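Local coordinates for protein chitinase (Thermococcus chitonophagus, PDB 5XSW) that probably hydrolyses internal glycosidic links of chitin, here as the C-terminal part of a longer protein, with a glycan bound, at residues Val295-Leu307 and Glu328-Val340. Numbering follows the deposited sequence.
Sequences VAAVSLTMERELL and ETEIIDFGYNRGV. With NAG (2-acetamido-2-deoxy-beta-D-glucopyranose), chain D; PO4 (phosphate ion), chain E.
Glu328 OE2 takes a hydrogen bond from Arg304 NE at 2.8 Å, within a salt bridge, and is also hydrogen-bonded to the hydroxyl of Tyr315. The two residues join helix 288-311 to helix 327-338 in the helical domain that carries the glycan pocket. The axes of segments 295-307 and 328-338 cross at 115°, with knobs-into-holes packing. Glu328 OE2 lies in the guanidinium plane, but NE meets it on its syn side, 30° out of the carboxylate plane. Arg304 reaches there because CG is anti to the backbone N (chi1 -168°) and the chain then runs extended to NE. Its NH2 is bonded to Ile111 O and the hydroxyl of Tyr154. A leucine in place of Arg304 would probably leave the Glu328 carboxylate without its charged mate on helix 288-311. Ile332 is a knob among Leu300, Glu303, Arg304 and Leu307. Its CG2 meets Leu300 CD2 at 3.6 Å. Glu303 is the answering knob, set among Ile332, Gly335, Tyr336 and Val340. Its OE1 lies 2.6 Å from Ile332 O. Glu303 OE2 lies at the edge of the Tyr336 ring. The next residue, Asn337, lines the glycan pocket. Past the helix end, Val340 N donates to phosphate O4 (2.9 Å), and Val340 CB rests 3.7 Å from Leu306 CD2.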
# COMPACT_ATOMS: atom_id res chain seq x y z
N VAL A 295 -9.28 10.76 4.69
CA VAL A 295 -8.46 9.59 4.30
C VAL A 295 -8.89 8.33 5.08
O VAL A 295 -9.04 7.29 4.50
CB VAL A 295 -6.94 9.87 4.53
CG1 VAL A 295 -6.07 8.61 4.25
CG2 VAL A 295 -6.53 11.04 3.62
N ALA A 296 -9.03 8.44 6.39
CA ALA A 296 -9.47 7.31 7.18
C ALA A 296 -10.83 6.77 6.70
O ALA A 296 -11.00 5.55 6.57
CB ALA A 296 -9.54 7.68 8.69
N ALA A 297 -11.76 7.69 6.43
CA ALA A 297 -13.10 7.30 5.89
C ALA A 297 -12.98 6.56 4.55
O ALA A 297 -13.62 5.58 4.33
CB ALA A 297 -13.96 8.55 5.74
N VAL A 298 -12.13 7.04 3.64
CA VAL A 298 -11.93 6.35 2.38
C VAL A 298 -11.29 4.98 2.59
O VAL A 298 -11.66 4.03 1.91
CB VAL A 298 -11.08 7.21 1.39
CG1 VAL A 298 -10.70 6.43 0.09
CG2 VAL A 298 -11.91 8.53 1.04
N SER A 299 -10.35 4.88 3.53
CA SER A 299 -9.75 3.58 3.82
C SER A 299 -10.78 2.55 4.31
O SER A 299 -10.76 1.38 3.92
CB SER A 299 -8.64 3.75 4.89
OG SER A 299 -7.89 2.53 4.98
N LEU A 300 -11.64 2.99 5.21
CA LEU A 300 -12.73 2.16 5.71
C LEU A 300 -13.72 1.82 4.61
O LEU A 300 -14.18 0.70 4.48
CB LEU A 300 -13.44 2.87 6.86
CG LEU A 300 -12.59 3.04 8.11
CD1 LEU A 300 -13.09 4.19 8.96
CD2 LEU A 300 -12.58 1.74 8.89
N THR A 301 -14.00 2.81 3.77
CA THR A 301 -14.91 2.65 2.66
C THR A 301 -14.37 1.59 1.72
O THR A 301 -15.11 0.79 1.21
CB THR A 301 -15.10 3.98 1.91
OG1 THR A 301 -15.81 4.89 2.75
CG2 THR A 301 -15.86 3.77 0.62
N MET A 302 -13.06 1.59 1.54
CA MET A 302 -12.42 0.64 0.65
C MET A 302 -12.69 -0.79 1.12
O MET A 302 -12.97 -1.65 0.32
CB MET A 302 -10.91 0.88 0.60
CG MET A 302 -10.13 -0.18 -0.15
SD MET A 302 -9.68 -1.60 0.86
CE MET A 302 -8.30 -0.94 1.79
N GLU A 303 -12.64 -1.02 2.42
CA GLU A 303 -12.89 -2.36 2.92
C GLU A 303 -14.32 -2.80 2.57
O GLU A 303 -14.53 -3.89 2.07
CB GLU A 303 -12.74 -2.41 4.44
CG GLU A 303 -11.39 -1.96 4.97
CD GLU A 303 -11.39 -1.88 6.48
OE1 GLU A 303 -12.01 -2.75 7.10
OE2 GLU A 303 -10.78 -0.96 7.04
N ARG A 304 -15.27 -1.91 2.81
CA ARG A 304 -16.67 -2.19 2.56
C ARG A 304 -16.93 -2.43 1.09
O ARG A 304 -17.61 -3.37 0.74
CB ARG A 304 -17.54 -1.05 3.08
CG ARG A 304 -19.03 -1.36 3.13
CD ARG A 304 -19.73 -0.46 4.12
NE ARG A 304 -21.18 -0.62 4.14
CZ ARG A 304 -22.02 0.08 3.40
NH1 ARG A 304 -21.57 0.98 2.54
NH2 ARG A 304 -23.32 -0.13 3.50
N GLU A 305 -16.36 -1.58 0.25
CA GLU A 305 -16.46 -1.72 -1.20
C GLU A 305 -15.84 -3.02 -1.68
O GLU A 305 -16.37 -3.67 -2.62
CB GLU A 305 -15.81 -0.54 -1.95
CG GLU A 305 -16.56 0.87 -1.81
CD GLU A 305 -17.66 1.11 -2.89
OE1 GLU A 305 -17.83 0.22 -3.75
OE2 GLU A 305 -18.28 2.23 -2.92
N LEU A 306 -14.73 -3.42 -1.08
CA LEU A 306 -14.06 -4.66 -1.50
C LEU A 306 -14.97 -5.89 -1.16
O LEU A 306 -15.09 -6.84 -1.96
CB LEU A 306 -12.70 -4.83 -0.79
CG LEU A 306 -11.96 -6.12 -1.07
CD1 LEU A 306 -11.53 -6.24 -2.52
CD2 LEU A 306 -10.71 -6.14 -0.12
N LEU A 307 -15.51 -5.89 0.05
CA LEU A 307 -16.40 -6.97 0.47
C LEU A 307 -17.58 -7.06 -0.52
O LEU A 307 -17.89 -8.13 -1.06
CB LEU A 307 -16.87 -6.75 1.89
CG LEU A 307 -15.77 -7.13 2.93
CD1 LEU A 307 -16.04 -6.60 4.32
CD2 LEU A 307 -15.46 -8.65 2.99
N GLU A 328 -21.32 -5.79 11.17
CA GLU A 328 -20.66 -5.10 10.10
C GLU A 328 -19.50 -4.21 10.63
O GLU A 328 -18.36 -4.20 10.10
CB GLU A 328 -21.65 -4.25 9.30
CG GLU A 328 -20.92 -3.42 8.21
CD GLU A 328 -21.85 -2.61 7.32
OE1 GLU A 328 -22.82 -2.01 7.87
OE2 GLU A 328 -21.58 -2.53 6.11
N THR A 329 -19.82 -3.45 11.66
CA THR A 329 -18.86 -2.51 12.28
C THR A 329 -17.66 -3.29 12.85
O THR A 329 -16.51 -2.84 12.74
CB THR A 329 -19.54 -1.64 13.38
OG1 THR A 329 -20.57 -0.84 12.74
CG2 THR A 329 -18.50 -0.70 14.03
N GLU A 330 -17.90 -4.43 13.48
CA GLU A 330 -16.82 -5.26 13.97
C GLU A 330 -15.87 -5.75 12.83
O GLU A 330 -14.64 -5.70 12.98
CB GLU A 330 -17.39 -6.51 14.71
CG GLU A 330 -18.05 -6.10 16.04
CD GLU A 330 -18.93 -7.22 16.57
OE1 GLU A 330 -18.52 -8.38 16.45
OE2 GLU A 330 -20.01 -6.94 17.09
N ILE A 331 -16.45 -6.22 11.73
CA ILE A 331 -15.71 -6.71 10.57
C ILE A 331 -14.87 -5.58 9.97
O ILE A 331 -13.66 -5.71 9.70
CB ILE A 331 -16.64 -7.26 9.51
CG1 ILE A 331 -17.30 -8.55 10.03
CG2 ILE A 331 -15.88 -7.57 8.20
CD1 ILE A 331 -18.41 -9.10 9.15
N ILE A 332 -15.52 -4.45 9.76
CA ILE A 332 -14.83 -3.31 9.17
C ILE A 332 -13.70 -2.80 10.11
O ILE A 332 -12.60 -2.51 9.64
CB ILE A 332 -15.81 -2.14 8.84
CG1 ILE A 332 -16.78 -2.49 7.70
CG2 ILE A 332 -15.05 -0.85 8.42
CD1 ILE A 332 -16.15 -3.07 6.43
N ASP A 333 -13.97 -2.66 11.41
CA ASP A 333 -12.91 -2.24 12.33
C ASP A 333 -11.77 -3.29 12.40
O ASP A 333 -10.60 -2.95 12.46
CB ASP A 333 -13.44 -2.05 13.73
CG ASP A 333 -12.38 -1.51 14.64
OD1 ASP A 333 -12.02 -0.34 14.45
OD2 ASP A 333 -11.82 -2.25 15.50
N PHE A 334 -12.13 -4.56 12.47
CA PHE A 334 -11.08 -5.59 12.46
C PHE A 334 -10.17 -5.49 11.21
O PHE A 334 -8.95 -5.58 11.31
CB PHE A 334 -11.73 -7.00 12.57
CG PHE A 334 -10.73 -8.15 12.50
CD1 PHE A 334 -9.90 -8.42 13.59
CD2 PHE A 334 -10.63 -8.89 11.36
CE1 PHE A 334 -8.98 -9.49 13.53
CE2 PHE A 334 -9.76 -9.97 11.29
CZ PHE A 334 -8.92 -10.27 12.37
N GLY A 335 -10.77 -5.30 10.04
CA GLY A 335 -10.08 -5.18 8.77
C GLY A 335 -9.19 -3.92 8.77
O GLY A 335 -8.16 -3.83 8.07
N TYR A 336 -9.62 -2.91 9.50
CA TYR A 336 -8.85 -1.64 9.54
C TYR A 336 -7.57 -1.88 10.28
O TYR A 336 -6.48 -1.45 9.84
CB TYR A 336 -9.62 -0.54 10.24
CG TYR A 336 -8.85 0.80 10.20
CD1 TYR A 336 -8.98 1.66 9.13
CD2 TYR A 336 -8.05 1.17 11.27
CE1 TYR A 336 -8.32 2.90 9.10
CE2 TYR A 336 -7.35 2.39 11.26
CZ TYR A 336 -7.48 3.23 10.17
OH TYR A 336 -6.81 4.43 10.17
N ASN A 337 -7.68 -2.60 11.39
CA ASN A 337 -6.49 -2.87 12.22
C ASN A 337 -5.63 -4.06 11.69
O ASN A 337 -4.40 -3.97 11.68
CB ASN A 337 -6.94 -3.17 13.64
CG ASN A 337 -5.76 -3.52 14.58
OD1 ASN A 337 -5.77 -4.58 15.18
ND2 ASN A 337 -4.75 -2.62 14.68
N ARG A 338 -6.26 -5.13 11.21
CA ARG A 338 -5.49 -6.34 10.82
C ARG A 338 -5.41 -6.55 9.31
O ARG A 338 -4.70 -7.43 8.86
CB ARG A 338 -6.10 -7.57 11.49
CG ARG A 338 -6.01 -7.61 13.02
CD ARG A 338 -4.61 -7.52 13.66
NE ARG A 338 -3.60 -8.37 13.03
CZ ARG A 338 -3.42 -9.66 13.25
NH1 ARG A 338 -4.19 -10.31 14.12
NH2 ARG A 338 -2.43 -10.30 12.63
N GLY A 339 -6.14 -5.76 8.53
CA GLY A 339 -6.05 -5.75 7.08
C GLY A 339 -7.18 -6.58 6.42
O GLY A 339 -7.81 -7.44 7.06
N VAL A 340 -7.42 -6.38 5.15
CA VAL A 340 -8.50 -7.13 4.47
C VAL A 340 -8.13 -8.60 4.24
O VAL A 340 -9.03 -9.45 4.04
CB VAL A 340 -8.89 -6.47 3.13
CG1 VAL A 340 -9.42 -5.06 3.35
CG2 VAL A 340 -7.70 -6.44 2.13
C1 NAG D . 1.43 -12.98 14.34
C2 NAG D . 0.45 -12.59 13.25
C3 NAG D . 1.07 -11.54 12.37
C4 NAG D . 1.56 -10.37 13.14
C5 NAG D . 2.54 -10.81 14.17
C6 NAG D . 2.97 -9.58 15.01
C7 NAG D . -1.12 -14.20 12.18
C8 NAG D . -1.36 -15.47 11.32
N2 NAG D . 0.21 -13.78 12.46
O3 NAG D . 0.14 -11.11 11.36
O4 NAG D . 2.33 -9.49 12.23
O5 NAG D . 1.90 -11.78 15.06
O6 NAG D . 3.82 -10.11 16.00
O7 NAG D . -2.05 -13.50 12.54
P PO4 E . -4.92 -3.46 3.50
O1 PO4 E . -4.06 -2.35 4.00
O2 PO4 E . -5.82 -3.10 2.35
O3 PO4 E . -3.98 -4.57 3.12
O4 PO4 E . -5.91 -3.96 4.47